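Local coordinates for putative oxidoreductase YfjR (Streptomyces aurantiacus, PDB 4OQZ), which reduces imines with S selectivity, working as an imine reductase that probably takes its hydride from NADPH bound at a Rossmann fold, at residues A[61-66]-A[87-92]; A[3-8]-A[26-31]; A[68-73]-A[96-101]. All blocks are in the same frame, centred on the assembly; numbering follows the deposited sequence.

Contact 1 of 3, residues A[61-66]-A[87-92]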
# COMPACT_ATOMS: atom_id res chain seq x y z
N LEU A 61 37.23 -1.71 8.81
CA LEU A 61 35.78 -1.56 8.57
C LEU A 61 35.22 -0.35 9.32
O LEU A 61 35.31 -0.30 10.53
CB LEU A 61 34.97 -2.83 8.93
CG LEU A 61 33.47 -2.82 8.48
CD1 LEU A 61 33.33 -2.91 6.97
CD2 LEU A 61 32.73 -3.97 9.06
N VAL A 62 34.67 0.63 8.59
CA VAL A 62 34.10 1.85 9.15
C VAL A 62 32.60 1.94 8.74
O VAL A 62 32.28 2.01 7.55
CB VAL A 62 34.89 3.12 8.73
CG1 VAL A 62 34.23 4.39 9.23
CG2 VAL A 62 36.33 3.04 9.21
N ILE A 63 31.72 1.93 9.76
CA ILE A 63 30.28 2.01 9.59
C ILE A 63 29.84 3.46 9.73
O ILE A 63 30.08 4.07 10.77
CB ILE A 63 29.53 1.07 10.58
CG1 ILE A 63 30.03 -0.40 10.50
CG2 ILE A 63 28.02 1.18 10.40
CD1 ILE A 63 29.73 -1.22 9.15
N LEU A 64 29.23 4.02 8.66
CA LEU A 64 28.74 5.40 8.68
C LEU A 64 27.20 5.44 8.74
O LEU A 64 26.53 4.82 7.92
CB LEU A 64 29.24 6.22 7.49
CG LEU A 64 30.74 6.29 7.30
CD1 LEU A 64 31.09 6.17 5.87
CD2 LEU A 64 31.32 7.55 7.92
N SER A 65 26.66 6.16 9.73
CA SER A 65 25.22 6.35 9.90
C SER A 65 24.96 7.83 10.20
O SER A 65 24.67 8.21 11.33
CB SER A 65 24.66 5.46 11.00
OG SER A 65 23.25 5.45 10.84
N LEU A 66 25.12 8.66 9.16
CA LEU A 66 24.94 10.11 9.23
C LEU A 66 23.59 10.51 8.63
O LEU A 66 22.83 9.65 8.18
CB LEU A 66 26.11 10.80 8.51
CG LEU A 66 27.25 11.32 9.40
CD1 LEU A 66 28.12 10.18 9.97
CD2 LEU A 66 28.13 12.27 8.62
N VAL A 87 37.44 0.22 4.25
CA VAL A 87 36.12 -0.06 3.69
C VAL A 87 35.12 0.79 4.46
O VAL A 87 34.98 0.64 5.68
CB VAL A 87 35.76 -1.57 3.66
CG1 VAL A 87 34.38 -1.80 3.04
CG2 VAL A 87 36.81 -2.37 2.88
N LEU A 88 34.50 1.74 3.76
CA LEU A 88 33.50 2.67 4.31
C LEU A 88 32.08 2.27 3.89
O LEU A 88 31.74 2.29 2.69
CB LEU A 88 33.81 4.12 3.90
CG LEU A 88 34.71 4.92 4.83
CD1 LEU A 88 36.18 4.48 4.72
CD2 LEU A 88 34.65 6.39 4.46
N VAL A 89 31.28 1.85 4.87
CA VAL A 89 29.91 1.38 4.64
C VAL A 89 29.00 2.54 4.97
O VAL A 89 28.84 2.91 6.14
CB VAL A 89 29.57 0.11 5.46
CG1 VAL A 89 28.24 -0.48 5.00
CG2 VAL A 89 30.68 -0.93 5.34
N ASN A 90 28.45 3.17 3.91
CA ASN A 90 27.59 4.33 4.10
C ASN A 90 26.12 3.95 4.16
O ASN A 90 25.53 3.60 3.14
CB ASN A 90 27.89 5.45 3.11
CG ASN A 90 27.48 6.81 3.61
OD1 ASN A 90 26.35 7.03 4.06
ND2 ASN A 90 28.36 7.77 3.47
N LEU A 91 25.56 3.99 5.36
CA LEU A 91 24.18 3.60 5.62
C LEU A 91 23.19 4.77 5.62
O LEU A 91 22.00 4.54 5.83
CB LEU A 91 24.10 2.77 6.90
CG LEU A 91 24.97 1.51 6.96
CD1 LEU A 91 24.96 0.93 8.34
CD2 LEU A 91 24.50 0.44 5.97
N SER A 92 23.66 6.00 5.34
CA SER A 92 22.83 7.21 5.27
C SER A 92 21.94 7.17 4.01
O SER A 92 22.44 7.26 2.88
CB SER A 92 23.69 8.46 5.25
OG SER A 92 24.83 8.33 6.09

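Contact 2 of 3, residues A[3-8]-A[26-31]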
# COMPACT_ATOMS: atom_id res chain seq x y z
N GLN A 3 35.31 -9.31 16.05
CA GLN A 3 36.62 -8.74 15.75
C GLN A 3 36.68 -7.30 16.31
O GLN A 3 36.50 -7.14 17.51
CB GLN A 3 36.88 -8.81 14.23
CG GLN A 3 38.36 -8.94 13.83
CD GLN A 3 38.55 -9.54 12.46
OE1 GLN A 3 39.26 -10.54 12.28
NE2 GLN A 3 37.93 -8.95 11.44
N SER A 4 36.91 -6.27 15.47
CA SER A 4 36.92 -4.85 15.88
C SER A 4 36.27 -4.04 14.76
O SER A 4 36.35 -4.44 13.60
CB SER A 4 38.35 -4.38 16.14
OG SER A 4 39.19 -4.73 15.06
N VAL A 5 35.57 -2.92 15.10
CA VAL A 5 34.83 -2.08 14.12
C VAL A 5 34.68 -0.59 14.56
O VAL A 5 34.69 -0.28 15.75
CB VAL A 5 33.45 -2.74 13.85
CG1 VAL A 5 32.55 -2.68 15.09
CG2 VAL A 5 32.75 -2.18 12.60
N THR A 6 34.47 0.32 13.58
CA THR A 6 34.18 1.72 13.89
C THR A 6 32.74 2.10 13.47
O THR A 6 32.32 1.72 12.37
CB THR A 6 35.19 2.64 13.21
OG1 THR A 6 36.46 2.44 13.83
CG2 THR A 6 34.81 4.11 13.34
N VAL A 7 32.03 2.89 14.32
CA VAL A 7 30.71 3.44 14.03
C VAL A 7 30.79 4.98 14.14
O VAL A 7 31.13 5.50 15.20
CB VAL A 7 29.54 2.85 14.90
CG1 VAL A 7 28.20 3.43 14.47
CG2 VAL A 7 29.50 1.32 14.81
N ILE A 8 30.51 5.70 13.04
CA ILE A 8 30.48 7.17 12.99
C ILE A 8 29.00 7.58 12.75
O ILE A 8 28.37 7.07 11.83
CB ILE A 8 31.46 7.76 11.94
CG1 ILE A 8 32.92 7.36 12.29
CG2 ILE A 8 31.31 9.29 11.83
CD1 ILE A 8 34.00 7.62 11.27
N TYR A 26 32.44 -7.25 19.75
CA TYR A 26 33.32 -6.40 18.94
C TYR A 26 33.94 -5.29 19.75
O TYR A 26 33.28 -4.64 20.56
CB TYR A 26 32.55 -5.76 17.76
CG TYR A 26 32.28 -6.67 16.59
CD1 TYR A 26 31.25 -7.61 16.64
CD2 TYR A 26 32.95 -6.51 15.39
CE1 TYR A 26 30.95 -8.42 15.54
CE2 TYR A 26 32.65 -7.30 14.28
CZ TYR A 26 31.66 -8.27 14.36
OH TYR A 26 31.39 -9.07 13.28
N GLU A 27 35.24 -5.06 19.52
CA GLU A 27 35.98 -3.95 20.07
C GLU A 27 35.42 -2.74 19.29
O GLU A 27 35.56 -2.69 18.07
CB GLU A 27 37.48 -4.14 19.77
CG GLU A 27 38.09 -5.39 20.39
CD GLU A 27 39.46 -5.75 19.85
OE1 GLU A 27 40.46 -5.23 20.39
OE2 GLU A 27 39.53 -6.54 18.88
N VAL A 28 34.67 -1.85 19.97
CA VAL A 28 34.02 -0.73 19.25
C VAL A 28 34.64 0.67 19.48
O VAL A 28 34.75 1.10 20.63
CB VAL A 28 32.48 -0.75 19.41
CG1 VAL A 28 31.82 0.39 18.63
CG2 VAL A 28 31.90 -2.08 18.95
N THR A 29 34.98 1.37 18.37
CA THR A 29 35.49 2.75 18.35
C THR A 29 34.39 3.62 17.75
O THR A 29 33.77 3.23 16.77
CB THR A 29 36.84 2.85 17.59
OG1 THR A 29 37.74 1.90 18.14
CG2 THR A 29 37.46 4.24 17.70
N LEU A 30 34.11 4.77 18.38
CA LEU A 30 33.02 5.65 17.93
C LEU A 30 33.47 7.08 17.61
O LEU A 30 34.58 7.48 17.95
CB LEU A 30 31.93 5.78 19.03
CG LEU A 30 31.37 4.54 19.72
CD1 LEU A 30 30.69 4.94 21.00
CD2 LEU A 30 30.37 3.82 18.84
N TRP A 31 32.55 7.85 17.00
CA TRP A 31 32.57 9.28 16.76
C TRP A 31 31.16 9.85 16.50
O TRP A 31 30.35 9.22 15.82
CB TRP A 31 33.57 9.73 15.68
CG TRP A 31 33.83 11.20 15.78
CD1 TRP A 31 34.63 11.83 16.70
CD2 TRP A 31 33.12 12.24 15.09
NE1 TRP A 31 34.51 13.20 16.56
CE2 TRP A 31 33.59 13.48 15.58
CE3 TRP A 31 32.12 12.24 14.09
CZ2 TRP A 31 33.13 14.70 15.09
CZ3 TRP A 31 31.67 13.45 13.60
CH2 TRP A 31 32.18 14.67 14.09
O HOH W 1 37.17 -0.61 17.78

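Contact 3 of 3, residues A[68-73]-A[96-101]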
# COMPACT_ATOMS: atom_id res chain seq x y z
N ASP A 68 22.77 12.29 5.85
CA ASP A 68 22.76 12.11 4.40
C ASP A 68 24.22 12.08 3.88
O ASP A 68 25.16 12.09 4.69
CB ASP A 68 22.00 13.30 3.78
CG ASP A 68 22.36 14.66 4.39
OD1 ASP A 68 21.48 15.28 5.01
OD2 ASP A 68 23.54 15.04 4.31
N TYR A 69 24.42 12.05 2.52
CA TYR A 69 25.76 12.07 1.93
C TYR A 69 26.40 13.44 2.06
O TYR A 69 27.61 13.51 2.23
CB TYR A 69 25.80 11.53 0.49
CG TYR A 69 25.45 10.06 0.40
CD1 TYR A 69 26.30 9.09 0.94
CD2 TYR A 69 24.28 9.63 -0.20
CE1 TYR A 69 25.97 7.74 0.88
CE2 TYR A 69 23.93 8.28 -0.24
CZ TYR A 69 24.79 7.34 0.30
OH TYR A 69 24.45 6.00 0.28
N ASP A 70 25.59 14.52 2.05
CA ASP A 70 26.08 15.90 2.20
C ASP A 70 26.79 16.11 3.55
O ASP A 70 27.75 16.89 3.61
CB ASP A 70 24.91 16.90 2.07
CG ASP A 70 25.10 17.94 1.00
OD1 ASP A 70 24.82 17.63 -0.18
OD2 ASP A 70 25.49 19.08 1.34
N ALA A 71 26.33 15.42 4.61
CA ALA A 71 26.91 15.48 5.95
C ALA A 71 28.21 14.68 6.05
O ALA A 71 29.05 14.98 6.90
CB ALA A 71 25.90 14.98 6.98
N MET A 72 28.38 13.66 5.17
CA MET A 72 29.55 12.78 5.10
C MET A 72 30.84 13.52 4.73
O MET A 72 31.89 13.20 5.28
CB MET A 72 29.28 11.61 4.12
CG MET A 72 30.27 10.47 4.21
SD MET A 72 31.50 10.51 2.89
CE MET A 72 32.09 8.85 2.97
N TYR A 73 30.75 14.49 3.80
CA TYR A 73 31.90 15.29 3.34
C TYR A 73 32.52 16.17 4.42
O TYR A 73 33.68 16.58 4.29
CB TYR A 73 31.53 16.12 2.09
CG TYR A 73 31.10 15.27 0.92
CD1 TYR A 73 32.04 14.73 0.04
CD2 TYR A 73 29.76 15.00 0.68
CE1 TYR A 73 31.65 13.93 -1.03
CE2 TYR A 73 29.36 14.19 -0.38
CZ TYR A 73 30.31 13.67 -1.24
OH TYR A 73 29.91 12.89 -2.30
N PRO A 96 20.28 7.77 -5.27
CA PRO A 96 21.33 7.02 -6.00
C PRO A 96 22.45 7.90 -6.56
O PRO A 96 23.59 7.45 -6.59
CB PRO A 96 20.56 6.33 -7.13
CG PRO A 96 19.17 6.26 -6.67
CD PRO A 96 18.95 7.49 -5.85
N GLU A 97 22.13 9.13 -7.00
CA GLU A 97 23.11 10.07 -7.55
C GLU A 97 24.12 10.52 -6.49
O GLU A 97 25.33 10.46 -6.74
CB GLU A 97 22.41 11.26 -8.24
CG GLU A 97 22.95 11.58 -9.62
CD GLU A 97 22.98 10.44 -10.64
OE1 GLU A 97 21.90 9.87 -10.93
OE2 GLU A 97 24.08 10.12 -11.13
N LYS A 98 23.64 10.90 -5.29
CA LYS A 98 24.50 11.29 -4.17
C LYS A 98 25.36 10.13 -3.63
O LYS A 98 26.48 10.38 -3.18
CB LYS A 98 23.70 12.01 -3.07
CG LYS A 98 23.60 13.51 -3.36
CD LYS A 98 22.90 14.27 -2.25
CE LYS A 98 22.94 15.77 -2.46
NZ LYS A 98 21.98 16.22 -3.51
N ALA A 99 24.87 8.87 -3.74
CA ALA A 99 25.62 7.67 -3.37
C ALA A 99 26.78 7.44 -4.38
O ALA A 99 27.89 7.07 -3.96
CB ALA A 99 24.70 6.46 -3.32
N ARG A 100 26.53 7.68 -5.71
CA ARG A 100 27.53 7.56 -6.76
C ARG A 100 28.61 8.62 -6.60
O ARG A 100 29.77 8.33 -6.89
CB ARG A 100 26.92 7.67 -8.18
CG ARG A 100 26.06 6.46 -8.58
CD ARG A 100 25.54 6.55 -10.01
NE ARG A 100 24.46 5.58 -10.24
CZ ARG A 100 23.17 5.89 -10.35
NH1 ARG A 100 22.77 7.15 -10.30
NH2 ARG A 100 22.27 4.93 -10.54
N ALA A 101 28.24 9.85 -6.14
CA ALA A 101 29.22 10.93 -5.93
C ALA A 101 30.04 10.68 -4.67
O ALA A 101 31.21 11.07 -4.62
CB ALA A 101 28.54 12.29 -5.88

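Contact 1 of 3, residues A[61-66]-A[87-92]
L64 and L88 meet on one face of a pair of parallel strands, 61-64 and 87-90. V62 and N90 share that face. L61, I63, V87 and V89 line the other. The strands belong to a beta-alpha-beta unit of the Rossmann-type domain, with helix 69-75 as the crossover.

L64 can be followed outward. L64 CB sits 3.6 Å from V89 O, close to the backbone it pairs with. L64 CG stands anti to its own carbonyl carbon, beside the backbone N (chi1 -56°), and stays near V89 O. L64 CD1 then crosses L88 at an angle, 3.8 Å from L88 CD2, and lies 4.0 Å from N90 ND2. On the face of L61 and I63, V89 CG2 is shared by L61 CD1, at 3.7 Å, and by I63 CD1. Farther along, I63 CG2 packs on L91 CD1.

Four backbone bonds knit the strands, from V62 N to V87 O, V89 N to V62 O, L64 N to V89 O and L91 N to L64 O.

Past the strands, L66 N gives a bent bond to S92 OG (3.1 Å, 141° at the hydrogen). S92 OG in turn donates to N90 OD1 at 2.8 Å. S92 N reaches the same oxygen and makes an Asx turn. Two donors therefore grip N90 OD1, and the buried S92 hydroxyl both gives and accepts, linking the ends of the two segments.

Contact 2 of 3, residues A[3-8]-A[26-31]
V5 and V28 stand side by side on parallel strands 4-8 and 27-31, the first beta-alpha-beta unit of the Rossmann-type domain. V5 CG1 lies 4.0 Å from V28 CG2. V5 CG1 takes the crowded position between its backbone N and carbonyl carbon (chi1 68°), where it also meets Y26 CD2 at 3.9 Å. V7 CB packs on L30 CD2 farther along the same face. This is the dense part of the contact, and helix 12-23 covers it.

The N-terminal end mixes ring and backbone. Q3 N lies 3.7 Å above one face of the Y26 ring, toward its rim. Y21 adds an edge-to-face pairing with Y26. With an alanine in place of Y26, Q3 N would probably lose the ring it rests on, and a gap is likely to open beside V5 CG1.

The opposite face is looser at this end. The E27 side chain is exposed, and E27 OE2 lies 3.7 Å from S4 CB. A water is hydrogen-bonded to T29 OG1 at 2.6 Å. T6 is buried instead, and its OG1 is hydrogen-bonded to N59 OD1 and A55 O. At the far end I8 CG2 meets the edge of the W31 ring, 3.8 Å from W31 CE3. The backbone ladder ends there in a long, bent bond, W31 N to V7 O at 3.3 Å (139° at the hydrogen).

Strand 4-8 lies between strands 27-31 and 61-64. V28 bonds on to K47 in the edge strand 47-48, while I8 and W31 pack against helix 52-57.

Contact 3 of 3, residues A[68-73]-A[96-101]
Y69 and Y73 both hold CG anti to the carbonyl carbon, beside the backbone N (chi1 -66° and -60°), and this carries their rings across to K98, A99 and A101. The contact joins two neighbouring helices of the Rossmann-type domain, 69-75 and 96-108, which follow successive parallel strands. Their short segments run nearly the same way, 22° apart. The axes approach to 10.3 Å, so side chains fill the space between them.

Y69 buries more surface across the contact than any other residue of 68-73. A99 CA lies over one face of its ring, 3.9 Å from the ring centroid, a CH-pi contact. A99 CB reaches on to the hydroxyl end, 3.6 Å from Y69 OH. On the way out of the helix the ring also passes K98, with Y69 CD2 3.8 Å from K98 CB. N90, H113 and T115 of the sheet pack against the same tyrosine, which is buried between sheet and helix.

The solvent side is looser. D70 and K98 are both exposed. D70 OD1 comes to 3.5 Å from K98 CE but stays 4.6 Å from K98 NZ. That is too far for a salt bridge, so the opposite charges probably add only a weak attraction.

D68 is the N-cap of helix 69-75. D68 OD2 accepts from A71 N at 2.8 Å and so satisfies an N-H of the first turn. On the far side of helix 96-108, R100 pairs with E97 and with D161, and P96, E97 and R100 pack on the second subunit.

One turn beyond Y69, Y73 extends to A101. The A101 carbonyl oxygen meets the edge of the Y73 ring, near its plane, and Y73 OH ends 3.9 Å from A101 CB.

In the fold
From the N terminus, strand 4-8 leads through helix 12-23 to strand 27-31, where contact 2 closes its loop. The chain then crosses back, by way of helix 52-57, to strand 61-64, which pairs with strand 4-8 on the side away from 27-31. Contact 1 opens there and closes at 87-92. Contact 3 opens inside that loop at 68-73 and closes after it at 96-101, so contacts 1 and 3 cross, while contact 2 precedes both. Contacts 1 and 2 share one sheet through the backbone bonds of I63 to T6 and I8. Contact 3 lays its helices on that sheet, with M72 packed on L88 and A99 on T115.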